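Local coordinates for putative dehydrogenase (Pseudomonas fluorescens, PDB 6UUG), which oxidises methanesulfinate as the flavin-dependent monooxygenase component, MsuC, of a two-component system in bacterial sulfur assimilation, at residues Q90-F95 with S101-F106; H258-I263 with A349-G354; F268-Q273 with L376-R381. One frame throughout, in Å; residues are numbered along the deposited sequence. Where two conformers were deposited one is given.

Contact 1 (Q90-F95 with S101-F106)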
loop_
_atom_site.group_PDB
_atom_site.type_symbol
_atom_site.label_atom_id
_atom_site.label_comp_id
_atom_site.label_asym_id
_atom_site.label_seq_id
_atom_site.Cartn_x
_atom_site.Cartn_y
_atom_site.Cartn_z
ATOM N N GLN A 90 -2.918 5.184 29.643
ATOM C CA GLN A 90 -2.413 6.474 29.184
ATOM C C GLN A 90 -0.982 6.706 29.656
ATOM O O GLN A 90 -0.154 7.248 28.918
ATOM C CB GLN A 90 -3.328 7.609 29.684
ATOM C CG GLN A 90 -2.997 8.969 29.078
ATOM C CD GLN A 90 -3.920 10.086 29.581
ATOM O OE1 GLN A 90 -4.482 9.997 30.672
ATOM N NE2 GLN A 90 -4.058 11.140 28.791
ATOM N N VAL A 91 -0.671 6.315 30.895
ATOM C CA VAL A 91 0.697 6.473 31.380
ATOM C C VAL A 91 1.644 5.526 30.644
ATOM O O VAL A 91 2.760 5.914 30.286
ATOM C CB VAL A 91 0.749 6.297 32.908
ATOM C CG1 VAL A 91 2.188 6.201 33.383
ATOM C CG2 VAL A 91 0.018 7.492 33.582
ATOM N N VAL A 92 1.209 4.290 30.368
ATOM C CA VAL A 92 2.018 3.381 29.544
ATOM C C VAL A 92 2.362 4.038 28.204
ATOM O O VAL A 92 3.521 4.036 27.755
ATOM C CB VAL A 92 1.280 2.039 29.338
ATOM C CG1 VAL A 92 2.021 1.173 28.328
ATOM C CG2 VAL A 92 1.124 1.276 30.661
ATOM N N ARG A 93 1.346 4.602 27.544
ATOM C CA ARG A 93 1.527 5.289 26.269
ATOM C C ARG A 93 2.505 6.453 26.394
ATOM O O ARG A 93 3.372 6.648 25.530
ATOM C CB ARG A 93 0.158 5.780 25.779
ATOM C CG ARG A 93 0.151 6.776 24.618
ATOM C CD ARG A 93 -1.304 7.223 24.364
ATOM N NE ARG A 93 -1.485 8.204 23.293
ATOM C CZ ARG A 93 -2.672 8.724 22.979
ATOM N NH1 ARG A 93 -3.758 8.337 23.648
ATOM N NH2 ARG A 93 -2.778 9.626 22.005
ATOM N N GLU A 94 2.391 7.230 27.478
ATOM C CA GLU A 94 3.272 8.380 27.665
ATOM C C GLU A 94 4.726 7.951 27.825
ATOM O O GLU A 94 5.630 8.583 27.270
ATOM C CB GLU A 94 2.822 9.188 28.881
ATOM C CG GLU A 94 3.566 10.502 29.034
ATOM C CD GLU A 94 3.157 11.535 27.999
ATOM O OE1 GLU A 94 2.026 11.454 27.473
ATOM O OE2 GLU A 94 3.971 12.437 27.712
ATOM N N PHE A 95 4.975 6.879 28.588
ATOM C CA PHE A 95 6.346 6.382 28.715
ATOM C C PHE A 95 6.863 5.881 27.372
ATOM O O PHE A 95 8.018 6.128 27.011
ATOM C CB PHE A 95 6.430 5.261 29.747
ATOM C CG PHE A 95 6.315 5.725 31.173
ATOM C CD1 PHE A 95 6.817 6.956 31.556
ATOM C CD2 PHE A 95 5.706 4.924 32.121
ATOM C CE1 PHE A 95 6.706 7.388 32.883
ATOM C CE2 PHE A 95 5.603 5.344 33.446
ATOM C CZ PHE A 95 6.105 6.574 33.815
ATOM N N SER A 101 10.920 0.341 26.514
ATOM C CA SER A 101 11.295 -0.701 27.474
ATOM C C SER A 101 10.754 -0.395 28.859
ATOM O O SER A 101 10.236 -1.284 29.548
ATOM C CB SER A 101 12.814 -0.851 27.537
ATOM O OG SER A 101 13.279 -1.477 26.365
ATOM N N ILE A 102 10.887 0.852 29.292
ATOM C CA ILE A 102 10.291 1.255 30.561
ATOM C C ILE A 102 8.773 1.156 30.481
ATOM O O ILE A 102 8.112 0.698 31.425
ATOM C CB ILE A 102 10.771 2.672 30.929
ATOM C CG1 ILE A 102 12.189 2.589 31.495
ATOM C CG2 ILE A 102 9.843 3.338 31.936
ATOM C CD1 ILE A 102 12.262 1.836 32.821
ATOM N N ALA A 103 8.191 1.562 29.346
ATOM C CA ALA A 103 6.743 1.445 29.204
ATOM C C ALA A 103 6.303 -0.005 29.341
ATOM O O ALA A 103 5.276 -0.293 29.966
ATOM C CB ALA A 103 6.294 2.015 27.860
ATOM N N HIS A 104 7.083 -0.928 28.771
ATOM C CA HIS A 104 6.750 -2.352 28.795
ATOM C C HIS A 104 6.770 -2.919 30.209
ATOM O O HIS A 104 5.828 -3.595 30.628
ATOM C CB HIS A 104 7.736 -3.099 27.898
ATOM C CG HIS A 104 7.370 -4.523 27.605
ATOM N ND1 HIS A 104 7.786 -5.157 26.454
ATOM C CD2 HIS A 104 6.662 -5.441 28.304
ATOM C CE1 HIS A 104 7.345 -6.403 26.454
ATOM N NE2 HIS A 104 6.663 -6.602 27.566
ATOM N N VAL A 105 7.855 -2.688 30.951
ATOM C CA VAL A 105 7.911 -3.272 32.287
ATOM C C VAL A 105 6.923 -2.589 33.214
ATOM O O VAL A 105 6.391 -3.231 34.118
ATOM C CB VAL A 105 9.338 -3.227 32.860
ATOM C CG1 VAL A 105 10.216 -4.209 32.093
ATOM C CG2 VAL A 105 9.890 -1.821 32.830
ATOM N N PHE A 106 6.659 -1.293 33.014
ATOM C CA PHE A 106 5.639 -0.612 33.816
ATOM C C PHE A 106 4.252 -1.176 33.524
ATOM O O PHE A 106 3.496 -1.518 34.447
ATOM C CB PHE A 106 5.686 0.897 33.552
ATOM C CG PHE A 106 4.657 1.683 34.320
ATOM C CD1 PHE A 106 4.867 1.998 35.654
ATOM C CD2 PHE A 106 3.486 2.106 33.711
ATOM C CE1 PHE A 106 3.931 2.723 36.371
ATOM C CE2 PHE A 106 2.535 2.835 34.427
ATOM C CZ PHE A 106 2.763 3.144 35.762
#

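Contact 2 (H258-I263 with A349-G354)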
loop_
_atom_site.group_PDB
_atom_site.type_symbol
_atom_site.label_atom_id
_atom_site.label_comp_id
_atom_site.label_asym_id
_atom_site.label_seq_id
_atom_site.Cartn_x
_atom_site.Cartn_y
_atom_site.Cartn_z
ATOM N N HIS A 258 -1.340 0.303 23.562
ATOM C CA HIS A 258 -0.974 1.649 24.001
ATOM C C HIS A 258 0.516 1.906 23.818
ATOM O O HIS A 258 0.923 3.040 23.521
ATOM C CB HIS A 258 -1.379 1.858 25.466
ATOM C CG HIS A 258 -2.813 2.229 25.643
ATOM N ND1 HIS A 258 -3.846 1.333 25.492
ATOM C CD2 HIS A 258 -3.384 3.421 25.954
ATOM C CE1 HIS A 258 -4.996 1.956 25.711
ATOM N NE2 HIS A 258 -4.742 3.225 25.995
ATOM N N MET A 259 1.348 0.877 24.031
ATOM C CA MET A 259 2.782 0.993 23.757
ATOM C C MET A 259 3.033 1.323 22.292
ATOM O O MET A 259 3.861 2.188 21.966
ATOM C CB MET A 259 3.513 -0.310 24.117
ATOM C CG MET A 259 3.645 -0.624 25.593
ATOM S SD MET A 259 4.202 -2.337 25.870
ATOM C CE MET A 259 5.640 -2.418 24.811
ATOM N N PHE A 260 2.362 0.592 21.389
ATOM C CA PHE A 260 2.547 0.802 19.957
ATOM C C PHE A 260 2.206 2.231 19.559
ATOM O O PHE A 260 2.924 2.860 18.773
ATOM C CB PHE A 260 1.670 -0.170 19.151
ATOM C CG PHE A 260 1.986 -1.645 19.348
ATOM C CD1 PHE A 260 3.084 -2.071 20.075
ATOM C CD2 PHE A 260 1.146 -2.608 18.783
ATOM C CE1 PHE A 260 3.353 -3.451 20.242
ATOM C CE2 PHE A 260 1.408 -3.971 18.953
ATOM C CZ PHE A 260 2.511 -4.382 19.678
ATOM N N LEU A 261 1.075 2.740 20.052
ATOM C CA LEU A 261 0.703 4.116 19.747
ATOM C C LEU A 261 1.733 5.094 20.302
ATOM O O LEU A 261 2.171 6.010 19.596
ATOM C CB LEU A 261 -0.693 4.426 20.296
ATOM C CG LEU A 261 -1.123 5.897 20.285
ATOM C CD1 LEU A 261 -1.123 6.489 18.890
ATOM C CD2 LEU A 261 -2.541 5.973 20.885
ATOM N N GLY A 262 2.149 4.896 21.557
ATOM C CA GLY A 262 3.165 5.763 22.146
ATOM C C GLY A 262 4.459 5.794 21.348
ATOM O O GLY A 262 5.044 6.857 21.135
ATOM N N ILE A 263 4.916 4.634 20.884
ATOM C CA ILE A 263 6.145 4.591 20.085
ATOM C C ILE A 263 5.993 5.427 18.813
ATOM O O ILE A 263 6.860 6.245 18.475
ATOM C CB ILE A 263 6.515 3.136 19.750
ATOM C CG1 ILE A 263 6.969 2.371 20.996
ATOM C CG2 ILE A 263 7.601 3.113 18.684
ATOM C CD1 ILE A 263 6.992 0.850 20.782
ATOM N N ALA A 349 -4.371 -1.633 13.728
ATOM C CA ALA A 349 -4.073 -0.301 13.213
ATOM C C ALA A 349 -2.790 0.249 13.817
ATOM O O ALA A 349 -1.927 0.772 13.094
ATOM C CB ALA A 349 -5.234 0.656 13.486
ATOM N N ALA A 350 -2.638 0.138 15.137
ATOM C CA ALA A 350 -1.430 0.663 15.774
ATOM C C ALA A 350 -0.191 -0.055 15.264
ATOM O O ALA A 350 0.851 0.569 15.062
ATOM C CB ALA A 350 -1.510 0.536 17.290
ATOM N N SER A 351 -0.293 -1.367 15.053
ATOM C CA SER A 351 0.859 -2.142 14.595
ATOM C C SER A 351 1.264 -1.734 13.193
ATOM O O SER A 351 2.436 -1.418 12.932
ATOM C CB SER A 351 0.527 -3.641 14.626
ATOM O OG SER A 351 0.367 -4.100 15.965
ATOM N N ARG A 352 0.311 -1.779 12.263
ATOM C CA ARG A 352 0.636 -1.599 10.850
ATOM C C ARG A 352 0.932 -0.145 10.533
ATOM O O ARG A 352 1.949 0.174 9.896
ATOM C CB ARG A 352 -0.517 -2.077 9.983
ATOM C CG ARG A 352 -0.656 -3.542 9.974
ATOM C CD ARG A 352 -1.669 -3.931 8.947
ATOM N NE ARG A 352 -1.306 -5.203 8.352
ATOM C CZ ARG A 352 -2.060 -5.822 7.455
ATOM N NH1 ARG A 352 -3.199 -5.259 7.078
ATOM N NH2 ARG A 352 -1.676 -6.990 6.945
ATOM N N GLN A 353 0.024 0.748 10.921
ATOM C CA GLN A 353 0.242 2.156 10.623
ATOM C C GLN A 353 1.371 2.736 11.473
ATOM O O GLN A 353 2.097 3.632 11.019
ATOM C CB GLN A 353 -1.058 2.934 10.822
ATOM C CG GLN A 353 -2.152 2.569 9.808
ATOM C CD GLN A 353 -3.420 3.386 10.037
ATOM O OE1 GLN A 353 -4.242 3.041 10.874
ATOM N NE2 GLN A 353 -3.564 4.480 9.305
ATOM N N GLY A 354 1.535 2.247 12.700
ATOM C CA GLY A 354 2.644 2.701 13.522
ATOM C C GLY A 354 3.988 2.346 12.908
ATOM O O GLY A 354 4.899 3.170 12.851
HETATM O O HOH W 1 0.993 2.949 16.451
#

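Contact 3 (F268-Q273 with L376-R381)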
loop_
_atom_site.group_PDB
_atom_site.type_symbol
_atom_site.label_atom_id
_atom_site.label_comp_id
_atom_site.label_asym_id
_atom_site.label_seq_id
_atom_site.Cartn_x
_atom_site.Cartn_y
_atom_site.Cartn_z
ATOM N N PHE A 268 7.107 10.259 15.712
ATOM C CA PHE A 268 6.581 11.403 14.984
ATOM C C PHE A 268 7.105 12.711 15.564
ATOM O O PHE A 268 7.555 13.591 14.825
ATOM C CB PHE A 268 5.049 11.372 15.034
ATOM C CG PHE A 268 4.386 12.631 14.553
ATOM C CD1 PHE A 268 4.081 12.802 13.210
ATOM C CD2 PHE A 268 4.000 13.617 15.459
ATOM C CE1 PHE A 268 3.442 13.969 12.755
ATOM C CE2 PHE A 268 3.353 14.777 15.020
ATOM C CZ PHE A 268 3.078 14.952 13.667
ATOM N N GLU A 269 7.040 12.859 16.889
ATOM C CA GLU A 269 7.496 14.113 17.484
ATOM C C GLU A 269 8.996 14.304 17.288
ATOM O O GLU A 269 9.456 15.425 17.042
ATOM C CB GLU A 269 7.126 14.170 18.961
ATOM C CG GLU A 269 7.487 15.509 19.623
ATOM C CD GLU A 269 6.944 16.735 18.878
ATOM O OE1 GLU A 269 5.844 16.675 18.281
ATOM O OE2 GLU A 269 7.632 17.775 18.896
ATOM N N GLU A 270 9.778 13.231 17.382
ATOM C CA GLU A 270 11.217 13.380 17.179
ATOM C C GLU A 270 11.521 13.774 15.739
ATOM O O GLU A 270 12.405 14.604 15.488
ATOM C CB GLU A 270 11.946 12.087 17.565
ATOM C CG GLU A 270 13.474 12.217 17.550
ATOM C CD GLU A 270 14.196 11.073 18.264
ATOM O OE1 GLU A 270 13.596 10.003 18.457
ATOM O OE2 GLU A 270 15.375 11.250 18.633
ATOM N N ALA A 271 10.785 13.205 14.780
ATOM C CA ALA A 271 10.959 13.562 13.377
ATOM C C ALA A 271 10.601 15.024 13.138
ATOM O O ALA A 271 11.321 15.742 12.433
ATOM C CB ALA A 271 10.112 12.641 12.494
ATOM N N ARG A 272 9.469 15.468 13.697
ATOM C CA ARG A 272 9.082 16.872 13.634
ATOM C C ARG A 272 10.234 17.775 14.043
ATOM O O ARG A 272 10.583 18.726 13.336
ATOM C CB ARG A 272 7.899 17.135 14.573
ATOM C CG ARG A 272 6.522 17.049 13.983
ATOM C CD ARG A 272 5.517 17.682 14.970
ATOM N NE ARG A 272 5.458 19.135 14.839
ATOM C CZ ARG A 272 5.848 20.009 15.766
ATOM N NH1 ARG A 272 6.325 19.593 16.935
ATOM N NH2 ARG A 272 5.749 21.311 15.524
ATOM N N GLN A 273 10.806 17.519 15.217
ATOM C CA GLN A 273 11.877 18.383 15.699
ATOM C C GLN A 273 13.044 18.371 14.728
ATOM O O GLN A 273 13.625 19.420 14.431
ATOM C CB GLN A 273 12.325 17.948 17.099
ATOM C CG GLN A 273 11.267 18.107 18.179
ATOM C CD GLN A 273 10.833 19.549 18.353
ATOM O OE1 GLN A 273 11.646 20.467 18.232
ATOM N NE2 GLN A 273 9.546 19.758 18.626
ATOM N N LEU A 376 17.749 7.080 15.755
ATOM C CA LEU A 376 16.372 7.368 15.369
ATOM C C LEU A 376 15.632 6.113 14.914
ATOM O O LEU A 376 14.395 6.087 14.950
ATOM C CB LEU A 376 16.367 8.440 14.276
ATOM C CG LEU A 376 15.055 9.063 13.817
ATOM C CD1 LEU A 376 14.276 9.681 14.978
ATOM C CD2 LEU A 376 15.361 10.102 12.749
ATOM N N ASP A 377 16.365 5.061 14.529
ATOM C CA ASP A 377 15.774 3.775 14.178
ATOM C C ASP A 377 15.282 2.990 15.381
ATOM O O ASP A 377 14.657 1.941 15.186
ATOM C CB ASP A 377 16.796 2.912 13.419
ATOM C CG ASP A 377 17.999 2.540 14.280
ATOM O OD1 ASP A 377 18.497 3.429 15.000
ATOM O OD2 ASP A 377 18.448 1.360 14.256
ATOM N N ARG A 378 15.557 3.443 16.611
ATOM C CA ARG A 378 15.146 2.663 17.779
ATOM C C ARG A 378 13.625 2.516 17.852
ATOM O O ARG A 378 13.127 1.462 18.266
ATOM C CB ARG A 378 15.705 3.291 19.069
ATOM C CG ARG A 378 15.024 4.580 19.551
ATOM C CD ARG A 378 15.834 5.263 20.664
ATOM N NE ARG A 378 15.151 6.454 21.177
ATOM C CZ ARG A 378 15.112 7.616 20.531
ATOM N NH1 ARG A 378 15.724 7.750 19.356
ATOM N NH2 ARG A 378 14.465 8.651 21.052
ATOM N N HIS A 379 12.875 3.535 17.426
ATOM C CA HIS A 379 11.420 3.408 17.412
ATOM C C HIS A 379 10.992 2.278 16.488
ATOM O O HIS A 379 10.215 1.407 16.881
ATOM C CB HIS A 379 10.763 4.716 16.970
ATOM C CG HIS A 379 11.231 5.920 17.731
ATOM N ND1 HIS A 379 10.929 6.125 19.059
ATOM C CD2 HIS A 379 11.958 6.994 17.338
ATOM C CE1 HIS A 379 11.461 7.269 19.457
ATOM N NE2 HIS A 379 12.094 7.814 18.432
ATOM N N TRP A 380 11.502 2.269 15.251
ATOM C CA TRP A 380 11.166 1.176 14.337
ATOM C C TRP A 380 11.582 -0.174 14.926
ATOM O O TRP A 380 10.804 -1.134 14.904
ATOM C CB TRP A 380 11.821 1.396 12.959
ATOM C CG TRP A 380 11.379 0.366 11.916
ATOM C CD1 TRP A 380 10.317 0.463 11.049
ATOM C CD2 TRP A 380 11.988 -0.910 11.659
ATOM N NE1 TRP A 380 10.232 -0.683 10.272
ATOM C CE2 TRP A 380 11.241 -1.538 10.630
ATOM C CE3 TRP A 380 13.093 -1.581 12.193
ATOM C CZ2 TRP A 380 11.583 -2.803 10.113
ATOM C CZ3 TRP A 380 13.434 -2.846 11.673
ATOM C CH2 TRP A 380 12.659 -3.445 10.664
ATOM N N ARG A 381 12.811 -0.274 15.461
ATOM C CA ARG A 381 13.269 -1.567 15.983
ATOM C C ARG A 381 12.403 -2.049 17.139
ATOM O O ARG A 381 12.103 -3.247 17.250
ATOM C CB ARG A 381 14.721 -1.480 16.454
ATOM C CG ARG A 381 15.727 -1.448 15.340
ATOM C CD ARG A 381 17.131 -1.557 15.922
ATOM N NE ARG A 381 17.624 -0.283 16.435
ATOM C CZ ARG A 381 17.735 0.042 17.722
ATOM N NH1 ARG A 381 17.372 -0.805 18.684
ATOM N NH2 ARG A 381 18.222 1.232 18.051
#

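Contact 1 (Q90-F95 with S101-F106)
Phe95 drives the edge of its ring into the face of Phe106, and this T-shaped pair organises the apolar seam between two helices. CE2 of Phe95 stands over the middle of the Phe106 ring, the centroids are 5.2 Å apart, and the planes stand at 89°. The first torsions place the two rings. Phe106 holds CG anti to its own backbone N (chi1 179°), which sends the ring across to the other helix, level with Val91 and Val92. Phe95 instead keeps CG anti to the carbonyl carbon (chi1 -74°), and its ring lies where the CD2-CE2 edge meets Phe106. Two valine branches close in on the Phe106 ring: Val91 CG1 comes obliquely to within 3.5 Å of Phe106 CE2, whereas Val92 CG2 sits at the ring edge, 3.9 Å from Phe106 CD2. With a leucine in place of Phe106 the edge of Phe95 would probably lose the flat surface it leans on, leaving that ring freer to turn and a gap beside the two valines. The small side chain of Ala103 is consistent with the close approach of the backbones: its CB lies 3.4 Å from Val92 O and 3.8 Å from Phe95 CB. Outside the seam, Phe106 makes a further edge-to-face pair with His110, and Phe95 rests on Leu64 of helix 58-67. No hydrogen bond crosses between the segments; the contact is apolar packing. This is a nearly antiparallel helical hairpin, helix 85-96 turning back into helix 100-119, characteristic of the all-helical N-terminal domain of the acyl-CoA dehydrogenase fold.

Contact 2 (H258-I263 with A349-G354)
Phe260 meets Ala350 methylene to methyl, CB to CB at 3.8 Å, with the alanine methyl placed near the plane of the aromatic ring, at its edge. The next residue along, Ser351, reaches the CD2-CE2 side of the same ring: its OG comes to 3.2 Å from Phe260 CE2 and 3.3 Å from Phe260 CD2, an oblique approach without a hydrogen bond. That hydroxyl is already engaged, since it is bonded to Lys347 O one turn back in its own helix. The chi1 of -68° makes this possible, keeping OG beside the backbone N and anti to the carbonyl carbon, and in that position it also rests against the phenylalanine. On the other helix, Phe260 likewise has CG anti to the carbonyl carbon (-63°), which brings its ring beside Ser351.

Beside this apolar touch, a water links the two backbones. It donates to Ala350 O at 2.8 Å, a second partner for a buried carbonyl that also takes a weak bond from Gly354 N, and it reaches Phe260 O more weakly at 3.0 Å. The short-segment axes approach to 8.7 Å, and the water spans the two carbonyls between them.

Further out, Phe260 is backed by Leu383 and Gln386 of helix 378-386, while Ala350 packs on Ile310 of helix 294-327. At the outer side of helix 333-360, Arg352 forms a salt bridge with Glu302 of a second subunit. The two helices run in nearly the same direction, 25° apart, as expected of the first and third long helices of the up-and-down bundle that makes the C-terminal domain of the acyl-CoA dehydrogenase fold.

Contact 3 (F268-Q273 with L376-R381)
The His379 ring presents its edge to Glu270, whose OE1 lies in the ring plane, while one face of the ring is overlaid centrally by CG of Arg378, 4.3 Å above. The guanidinium of Arg378 folds back over this histidine in turn, with His379 NE2 lying 3.4 Å from its plane toward the rim and Glu270 OE2 at its edge. The carboxylate of Glu270 lies flat against neither group: its plane is turned 78° from the imidazole and almost as steeply from the guanidinium.

One oxygen does nearly all the work. OE1 of Glu270 accepts from His379 NE2 at 2.7 Å in an almost straight bond (173°), met nearly end-on to its C-O bond. The same OE1 takes two bent, weak bonds of a salt bridge from Arg378, with NH2 at 3.1 Å and NH1 at 3.2 Å. Three N-H groups thus converge on a single oxygen, which probably draws negative charge toward it and restrains the carboxylate's rotation. The stronger polar partner of Arg378 is Arg375 O, bonded to NH1, which probably holds the guanidinium in place.

Arg378 starts with CG wedged between backbone N and carbonyl carbon (chi1 74°), then runs extended to NE, and Glu270 stretches out to meet it. Leu376 slides past in the opposite direction, laying CD1 3.6 Å from Glu270 CD. Close by, Trp380 stacks on Trp380 of a third subunit. The whole is a histidine-carboxylate hydrogen bond reinforced by an arginine salt bridge, tying the long helix 247-277 to helix 378-386 within the C-terminal helical domain.

Overall arrangement
Taken together, the three sites are all buried, yet their polarity rises with distance from the middle of the chain. Contact 1 lies nearest it, about 7 Å between centres, and is purely apolar; contact 2, at about 12 Å, mixes a small apolar touch with a buried water; contact 3, farthest out at about 19 Å, is carried by charge, and its Glu270 is partly exposed. Contacts 2 and 3 share helix 247-277 and join where Ile263 packs on the backbone of His379. Contact 1 belongs to the N-terminal domain, yet it meets the same helix: Val92 and His104 rest on Met259, and Arg93 on Leu261. Only contacts 2 and 3 have neighbours in other subunits.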